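Local structure of sulfatase (6USS) at residues A[487-501]-A[507-517]. The protein probably hydrolyses aryl sulfate esters as a calcium-dependent gut bacterial sulfatase. The protein carries 1 engineered substitution. Residues are numbered along the deposited sequence; the frame is centred on the assembly and turned at random.
Sequences SKDLGNYLRKVGGQR and TGKPCPWPDEI
Arg501 crosses over one face of the Trp513 indole, meeting it from CB to the guanidinium. Its CB sits 3.8 Å from Trp513 CZ3, and CD drops onto the six-membered ring as a CH-pi contact, 3.3 Å from Trp513 CZ2. Bends at chi2 and chi3 then lay the guanidinium flat on the indole, with the planes 19° apart and CZ over the five-membered ring, a cation-pi stack. Pro510 CB covers the opposite guanidinium face, 3.5 Å from Arg501 CZ. At the edge, NE and NH2 of Arg501 both donate to Cys511 O, NE nearly in line with the carbonyl bond and NH2 from above the carbonyl plane. NH2 also forms a salt bridge to Glu516 OE1 at 3.1 Å, and that same oxygen accepts from Trp513 N, which ties the charge to the backbone turn carrying the indole.

Helix 480-496 packs on the four-stranded antiparallel sheet of the C-terminal part of this sulfatase. The helix ends in a Schellman motif with Gly498 as C-prime residue; the chain then turns back, and Trp513 fits between the last helical turns and Arg501. On the other indole face lies Arg495 CG, while Leu494 CD1 approaches obliquely, 3.7 Å from Trp513 CZ3. Deeper, Pro514 CG rests against Leu490, and both side chains touch Cys442 of the sheet.

Beyond the indole, Arg495 grips Asp515 end-on, NH1 to OD1 (2.9 Å) and NH2 to OD2 (2.7 Å), the two flat groups only 16° from coplanar. Asn492 OD1 accepts a further hydrogen bond from NH2, and Lys488 NZ completes the salt-bridge network with a weak hydrogen bond to Asp515 OD2.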
ATOM      1  N   SER A 487      42.011  13.397   2.364  1.00 24.35           N
ATOM      2  CA  SER A 487      42.157  11.945   2.410  1.00 24.21           C
ATOM      3  C   SER A 487      41.708  11.391   3.755  1.00 23.38           C
ATOM      4  O   SER A 487      40.963  10.404   3.817  1.00 26.82           O
ATOM      5  CB  SER A 487      43.605  11.525   2.124  1.00 23.27           C
ATOM      6  OG  SER A 487      43.943  11.713   0.759  1.00 24.95           O
ATOM      7  N   LYS A 488      42.183  11.988   4.843  1.00 23.80           N
ATOM      8  CA  LYS A 488      41.817  11.500   6.164  1.00 24.94           C
ATOM      9  C   LYS A 488      40.338  11.741   6.438  1.00 24.64           C
ATOM     10  O   LYS A 488      39.653  10.882   7.008  1.00 24.95           O
ATOM     11  CB  LYS A 488      42.702  12.182   7.213  1.00 25.00           C
ATOM     12  CG  LYS A 488      42.542  11.692   8.655  1.00 31.33           C
ATOM     13  CD  LYS A 488      42.628  10.159   8.768  1.00 46.12           C
ATOM     14  CE  LYS A 488      44.033   9.613   9.093  1.00 47.07           C
ATOM     15  NZ  LYS A 488      43.957   8.277   9.778  1.00 42.73           N
ATOM     16  N   ASP A 489      39.832  12.909   6.033  1.00 25.78           N
ATOM     17  CA  ASP A 489      38.409  13.209   6.146  1.00 21.60           C
ATOM     18  C   ASP A 489      37.583  12.084   5.521  1.00 28.95           C
ATOM     19  O   ASP A 489      36.710  11.493   6.174  1.00 22.33           O
ATOM     20  CB  ASP A 489      38.127  14.570   5.476  1.00 22.89           C
ATOM     21  CG  ASP A 489      36.709  15.093   5.726  1.00 28.22           C
ATOM     22  OD1 ASP A 489      35.851  14.317   6.174  1.00 32.82           O
ATOM     23  OD2 ASP A 489      36.440  16.289   5.461  1.00 31.04           O
ATOM     24  N   LEU A 490      37.893  11.741   4.264  1.00 25.84           N
ATOM     25  CA  LEU A 490      37.169  10.694   3.547  1.00 21.00           C
ATOM     26  C   LEU A 490      37.325   9.344   4.241  1.00 19.95           C
ATOM     27  O   LEU A 490      36.335   8.674   4.560  1.00 20.51           O
ATOM     28  CB  LEU A 490      37.681  10.635   2.101  1.00 20.31           C
ATOM     29  CG  LEU A 490      36.962   9.890   0.969  1.00 24.04           C
ATOM     30  CD1 LEU A 490      35.446  10.047   1.057  1.00 21.89           C
ATOM     31  CD2 LEU A 490      37.473  10.350  -0.410  1.00 16.70           C
ATOM     32  N   GLY A 491      38.568   8.937   4.499  1.00 19.60           N
ATOM     33  CA  GLY A 491      38.803   7.625   5.079  1.00 25.43           C
ATOM     34  C   GLY A 491      38.068   7.427   6.389  1.00 23.90           C
ATOM     35  O   GLY A 491      37.428   6.391   6.606  1.00 23.10           O
ATOM     36  N   ASN A 492      38.129   8.430   7.270  1.00 19.61           N
ATOM     37  CA  ASN A 492      37.450   8.316   8.553  1.00 18.45           C
ATOM     38  C   ASN A 492      35.958   8.116   8.361  1.00 18.08           C
ATOM     39  O   ASN A 492      35.357   7.232   8.983  1.00 21.68           O
ATOM     40  CB  ASN A 492      37.710   9.556   9.396  1.00 22.63           C
ATOM     41  CG  ASN A 492      39.082   9.554  10.009  1.00 23.19           C
ATOM     42  OD1 ASN A 492      39.694   8.498  10.202  1.00 27.05           O
ATOM     43  ND2 ASN A 492      39.588  10.743  10.309  1.00 27.07           N
ATOM     44  N   TYR A 493      35.350   8.918   7.482  1.00 19.05           N
ATOM     45  CA  TYR A 493      33.913   8.841   7.251  1.00 19.71           C
ATOM     46  C   TYR A 493      33.507   7.488   6.668  1.00 21.19           C
ATOM     47  O   TYR A 493      32.535   6.871   7.127  1.00 21.31           O
ATOM     48  CB  TYR A 493      33.460   9.976   6.334  1.00 20.37           C
ATOM     49  CG  TYR A 493      31.971   9.954   6.132  1.00 21.19           C
ATOM     50  CD1 TYR A 493      31.122  10.574   7.039  1.00 20.48           C
ATOM     51  CD2 TYR A 493      31.408   9.264   5.071  1.00 18.76           C
ATOM     52  CE1 TYR A 493      29.755  10.539   6.879  1.00 20.07           C
ATOM     53  CE2 TYR A 493      30.031   9.216   4.903  1.00 23.38           C
ATOM     54  CZ  TYR A 493      29.212   9.856   5.811  1.00 25.92           C
ATOM     55  OH  TYR A 493      27.843   9.822   5.645  1.00 31.03           O
ATOM     56  N   LEU A 494      34.221   7.022   5.639  1.00 20.42           N
ATOM     57  CA  LEU A 494      33.880   5.734   5.048  1.00 19.02           C
ATOM     58  C   LEU A 494      33.891   4.645   6.105  1.00 21.33           C
ATOM     59  O   LEU A 494      32.938   3.867   6.221  1.00 19.90           O
ATOM     60  CB  LEU A 494      34.849   5.392   3.917  1.00 20.57           C
ATOM     61  CG  LEU A 494      34.906   6.388   2.754  1.00 23.86           C
ATOM     62  CD1 LEU A 494      35.938   5.944   1.716  1.00 15.28           C
ATOM     63  CD2 LEU A 494      33.535   6.588   2.109  1.00 19.68           C
ATOM     64  N   ARG A 495      34.959   4.589   6.909  1.00 22.73           N
ATOM     65  CA  ARG A 495      35.024   3.556   7.938  1.00 22.93           C
ATOM     66  C   ARG A 495      33.944   3.778   8.989  1.00 22.42           C
ATOM     67  O   ARG A 495      33.331   2.818   9.468  1.00 23.07           O
ATOM     68  CB  ARG A 495      36.410   3.518   8.580  1.00 19.65           C
ATOM     69  CG  ARG A 495      37.515   3.091   7.630  1.00 23.10           C
ATOM     70  CD  ARG A 495      38.875   3.099   8.320  1.00 24.14           C
ATOM     71  NE  ARG A 495      39.290   4.440   8.754  1.00 24.97           N
ATOM     72  CZ  ARG A 495      40.113   5.245   8.075  1.00 25.16           C
ATOM     73  NH1 ARG A 495      40.617   4.857   6.906  1.00 21.30           N
ATOM     74  NH2 ARG A 495      40.430   6.446   8.560  1.00 24.40           N
ATOM     75  N   LYS A 496      33.668   5.043   9.323  1.00 20.38           N
ATOM     76  CA  LYS A 496      32.688   5.349  10.360  1.00 20.70           C
ATOM     77  C   LYS A 496      31.301   4.814  10.008  1.00 24.34           C
ATOM     78  O   LYS A 496      30.634   4.211  10.853  1.00 18.49           O
ATOM     79  CB  LYS A 496      32.624   6.858  10.605  1.00 22.27           C
ATOM     80  CG  LYS A 496      31.532   7.267  11.610  1.00 23.91           C
ATOM     81  CD  LYS A 496      31.558   8.756  11.957  1.00 20.94           C
ATOM     82  CE  LYS A 496      30.880   9.600  10.881  1.00 35.30           C
ATOM     83  NZ  LYS A 496      31.495  10.968  10.718  1.00 35.40           N
ATOM     84  N   VAL A 497      30.846   5.021   8.770  1.00 21.01           N
ATOM     85  CA  VAL A 497      29.486   4.638   8.403  1.00 23.73           C
ATOM     86  C   VAL A 497      29.461   3.199   7.896  1.00 21.43           C
ATOM     87  O   VAL A 497      28.430   2.720   7.410  1.00 21.06           O
ATOM     88  CB  VAL A 497      28.899   5.599   7.347  1.00 25.57           C
ATOM     89  CG1 VAL A 497      29.004   7.056   7.811  1.00 16.90           C
ATOM     90  CG2 VAL A 497      29.602   5.391   5.999  1.00 19.05           C
ATOM     91  N   GLY A 498      30.589   2.502   7.984  1.00 22.15           N
ATOM     92  CA  GLY A 498      30.646   1.145   7.465  1.00 20.44           C
ATOM     93  C   GLY A 498      30.688   1.043   5.956  1.00 26.00           C
ATOM     94  O   GLY A 498      30.203   0.055   5.391  1.00 21.57           O
ATOM     95  N   GLY A 499      31.243   2.046   5.282  1.00 23.86           N
ATOM     96  CA  GLY A 499      31.374   1.993   3.840  1.00 21.76           C
ATOM     97  C   GLY A 499      32.291   0.868   3.396  1.00 26.64           C
ATOM     98  O   GLY A 499      32.985   0.218   4.185  1.00 25.38           O
ATOM     99  N   GLN A 500      32.297   0.637   2.088  1.00 20.38           N
ATOM    100  CA  GLN A 500      32.973  -0.523   1.539  1.00 22.37           C
ATOM    101  C   GLN A 500      33.970  -0.117   0.464  1.00 24.16           C
ATOM    102  O   GLN A 500      34.053   1.038   0.043  1.00 24.95           O
ATOM    103  CB  GLN A 500      31.969  -1.517   0.971  1.00 24.56           C
ATOM    104  CG  GLN A 500      31.008  -2.065   1.997  1.00 22.76           C
ATOM    105  CD  GLN A 500      30.039  -3.032   1.363  1.00 23.00           C
ATOM    106  OE1 GLN A 500      29.335  -2.683   0.404  1.00 21.47           O
ATOM    107  NE2 GLN A 500      30.018  -4.266   1.868  1.00 16.53           N
ATOM    108  N   ARG A 501      34.727  -1.103   0.009  1.00 26.64           N
ATOM    109  CA  ARG A 501      35.847  -0.839  -0.870  1.00 23.67           C
ATOM    110  C   ARG A 501      36.068  -2.086  -1.703  1.00 24.22           C
ATOM    111  O   ARG A 501      35.700  -3.191  -1.278  1.00 23.26           O
ATOM    112  CB  ARG A 501      37.103  -0.489  -0.050  1.00 22.20           C
ATOM    113  CG  ARG A 501      37.629  -1.683   0.743  1.00 25.86           C
ATOM    114  CD  ARG A 501      38.176  -1.352   2.134  1.00 24.03           C
ATOM    115  NE  ARG A 501      39.592  -1.033   2.117  1.00 26.57           N
ATOM    116  CZ  ARG A 501      40.439  -1.264   3.115  1.00 25.47           C
ATOM    117  NH1 ARG A 501      40.022  -1.823   4.241  1.00 19.21           N
ATOM    118  NH2 ARG A 501      41.713  -0.914   2.981  1.00 23.03           N
ATOM    119  N   THR A 507      46.710  -9.695  -4.976  1.00 44.05           N
ATOM    120  CA  THR A 507      46.978  -9.984  -3.575  1.00 37.40           C
ATOM    121  C   THR A 507      45.807 -10.661  -2.876  1.00 32.97           C
ATOM    122  O   THR A 507      46.020 -11.496  -1.992  1.00 40.37           O
ATOM    123  CB  THR A 507      47.318  -8.684  -2.861  1.00 37.71           C
ATOM    124  OG1 THR A 507      46.184  -7.802  -2.928  1.00 42.44           O
ATOM    125  CG2 THR A 507      48.491  -8.018  -3.552  1.00 33.58           C
ATOM    126  N   GLY A 508      44.572 -10.317  -3.238  1.00 38.47           N
ATOM    127  CA  GLY A 508      43.418 -10.659  -2.427  1.00 29.46           C
ATOM    128  C   GLY A 508      43.102  -9.655  -1.336  1.00 29.20           C
ATOM    129  O   GLY A 508      42.052  -9.767  -0.696  1.00 26.39           O
ATOM    130  N   LYS A 509      43.973  -8.672  -1.115  1.00 30.74           N
ATOM    131  CA  LYS A 509      43.856  -7.699  -0.042  1.00 32.39           C
ATOM    132  C   LYS A 509      42.976  -6.518  -0.479  1.00 29.19           C
ATOM    133  O   LYS A 509      42.954  -6.153  -1.660  1.00 26.07           O
ATOM    134  CB  LYS A 509      45.257  -7.221   0.367  1.00 26.49           C
ATOM    135  CG  LYS A 509      45.293  -6.100   1.427  1.00 49.41           C
ATOM    136  CD  LYS A 509      46.639  -5.987   2.169  1.00 57.43           C
ATOM    137  CE  LYS A 509      47.581  -4.958   1.539  1.00 53.89           C
ATOM    138  NZ  LYS A 509      48.989  -5.457   1.474  1.00 48.23           N
ATOM    139  N   PRO A 510      42.227  -5.908   0.443  1.00 24.15           N
ATOM    140  CA  PRO A 510      41.426  -4.729   0.067  1.00 27.60           C
ATOM    141  C   PRO A 510      42.284  -3.632  -0.554  1.00 26.51           C
ATOM    142  O   PRO A 510      43.468  -3.488  -0.236  1.00 34.75           O
ATOM    143  CB  PRO A 510      40.820  -4.270   1.402  1.00 21.86           C
ATOM    144  CG  PRO A 510      40.766  -5.504   2.226  1.00 20.60           C
ATOM    145  CD  PRO A 510      41.974  -6.324   1.834  1.00 20.10           C
ATOM    146  N   CYS A 511      41.672  -2.848  -1.447  1.00 22.45           N
ATOM    147  CA  CYS A 511      42.328  -1.634  -1.931  1.00 22.32           C
ATOM    148  C   CYS A 511      42.540  -0.652  -0.779  1.00 24.76           C
ATOM    149  O   CYS A 511      41.657  -0.493   0.071  1.00 27.23           O
ATOM    150  CB  CYS A 511      41.491  -0.952  -3.021  1.00 21.44           C
ATOM    151  SG  CYS A 511      41.004  -1.994  -4.416  1.00 25.43           S
ATOM    152  N   PRO A 512      43.692   0.018  -0.721  1.00 24.59           N
ATOM    153  CA  PRO A 512      43.919   1.002   0.350  1.00 23.09           C
ATOM    154  C   PRO A 512      42.824   2.053   0.394  1.00 27.10           C
ATOM    155  O   PRO A 512      42.404   2.578  -0.638  1.00 23.45           O
ATOM    156  CB  PRO A 512      45.262   1.648  -0.025  1.00 28.22           C
ATOM    157  CG  PRO A 512      45.914   0.693  -0.974  1.00 32.67           C
ATOM    158  CD  PRO A 512      44.820  -0.065  -1.668  1.00 27.01           C
ATOM    159  N   TRP A 513      42.373   2.374   1.605  1.00 29.78           N
ATOM    160  CA  TRP A 513      41.570   3.564   1.831  1.00 22.08           C
ATOM    161  C   TRP A 513      42.359   4.771   1.330  1.00 27.95           C
ATOM    162  O   TRP A 513      43.591   4.686   1.226  1.00 29.43           O
ATOM    163  CB  TRP A 513      41.252   3.726   3.322  1.00 25.62           C
ATOM    164  CG  TRP A 513      40.308   2.738   3.909  1.00 23.14           C
ATOM    165  CD1 TRP A 513      40.537   1.944   4.993  1.00 22.13           C
ATOM    166  CD2 TRP A 513      38.962   2.466   3.486  1.00 25.94           C
ATOM    167  NE1 TRP A 513      39.436   1.180   5.257  1.00 23.09           N
ATOM    168  CE2 TRP A 513      38.452   1.474   4.350  1.00 24.55           C
ATOM    169  CE3 TRP A 513      38.148   2.951   2.453  1.00 20.88           C
ATOM    170  CZ2 TRP A 513      37.159   0.954   4.218  1.00 21.67           C
ATOM    171  CZ3 TRP A 513      36.868   2.434   2.315  1.00 21.90           C
ATOM    172  CH2 TRP A 513      36.388   1.438   3.187  1.00 23.01           C
ATOM    173  N   PRO A 514      41.712   5.914   1.039  1.00 28.88           N
ATOM    174  CA  PRO A 514      42.483   7.087   0.577  1.00 28.06           C
ATOM    175  C   PRO A 514      43.588   7.507   1.533  1.00 26.67           C
ATOM    176  O   PRO A 514      44.642   7.979   1.091  1.00 22.75           O
ATOM    177  CB  PRO A 514      41.420   8.192   0.452  1.00 24.33           C
ATOM    178  CG  PRO A 514      40.113   7.541   0.586  1.00 22.28           C
ATOM    179  CD  PRO A 514      40.303   6.255   1.306  1.00 27.18           C
ATOM    180  N   ASP A 515      43.365   7.370   2.841  1.00 31.04           N
ATOM    181  CA  ASP A 515      44.338   7.787   3.841  1.00 28.13           C
ATOM    182  C   ASP A 515      45.330   6.678   4.204  1.00 29.38           C
ATOM    183  O   ASP A 515      46.025   6.789   5.220  1.00 30.50           O
ATOM    184  CB  ASP A 515      43.623   8.308   5.098  1.00 28.23           C
ATOM    185  CG  ASP A 515      42.730   7.268   5.744  1.00 32.07           C
ATOM    186  OD1 ASP A 515      42.306   6.329   5.040  1.00 35.29           O
ATOM    187  OD2 ASP A 515      42.446   7.382   6.956  1.00 32.39           O
ATOM    188  N   GLU A 516      45.411   5.612   3.399  1.00 29.10           N
ATOM    189  CA  GLU A 516      46.483   4.628   3.517  1.00 27.95           C
ATOM    190  C   GLU A 516      47.420   4.673   2.309  1.00 29.95           C
ATOM    191  O   GLU A 516      48.081   3.681   2.004  1.00 35.14           O
ATOM    192  CB  GLU A 516      45.911   3.218   3.702  1.00 25.07           C
ATOM    193  CG  GLU A 516      45.008   3.004   4.926  1.00 19.47           C
ATOM    194  CD  GLU A 516      44.193   1.680   4.859  1.00 31.17           C
ATOM    195  OE1 GLU A 516      43.762   1.263   3.752  1.00 29.58           O
ATOM    196  OE2 GLU A 516      43.959   1.056   5.918  1.00 27.26           O
ATOM    197  N   ILE A 517      47.496   5.808   1.619  1.00 31.13           N
ATOM    198  CA  ILE A 517      48.304   5.941   0.408  1.00 32.37           C
ATOM    199  C   ILE A 517      49.120   7.218   0.498  1.00 32.45           C
ATOM    200  O   ILE A 517      48.551   8.305   0.583  1.00 30.02           O
ATOM    201  CB  ILE A 517      47.423   5.951  -0.870  1.00 41.67           C
ATOM    202  CG1 ILE A 517      47.118   4.534  -1.335  1.00 38.11           C
ATOM    203  CG2 ILE A 517      48.102   6.731  -2.009  1.00 43.51           C
ATOM    204  CD1 ILE A 517      48.252   3.912  -2.133  1.00 31.39           C
TER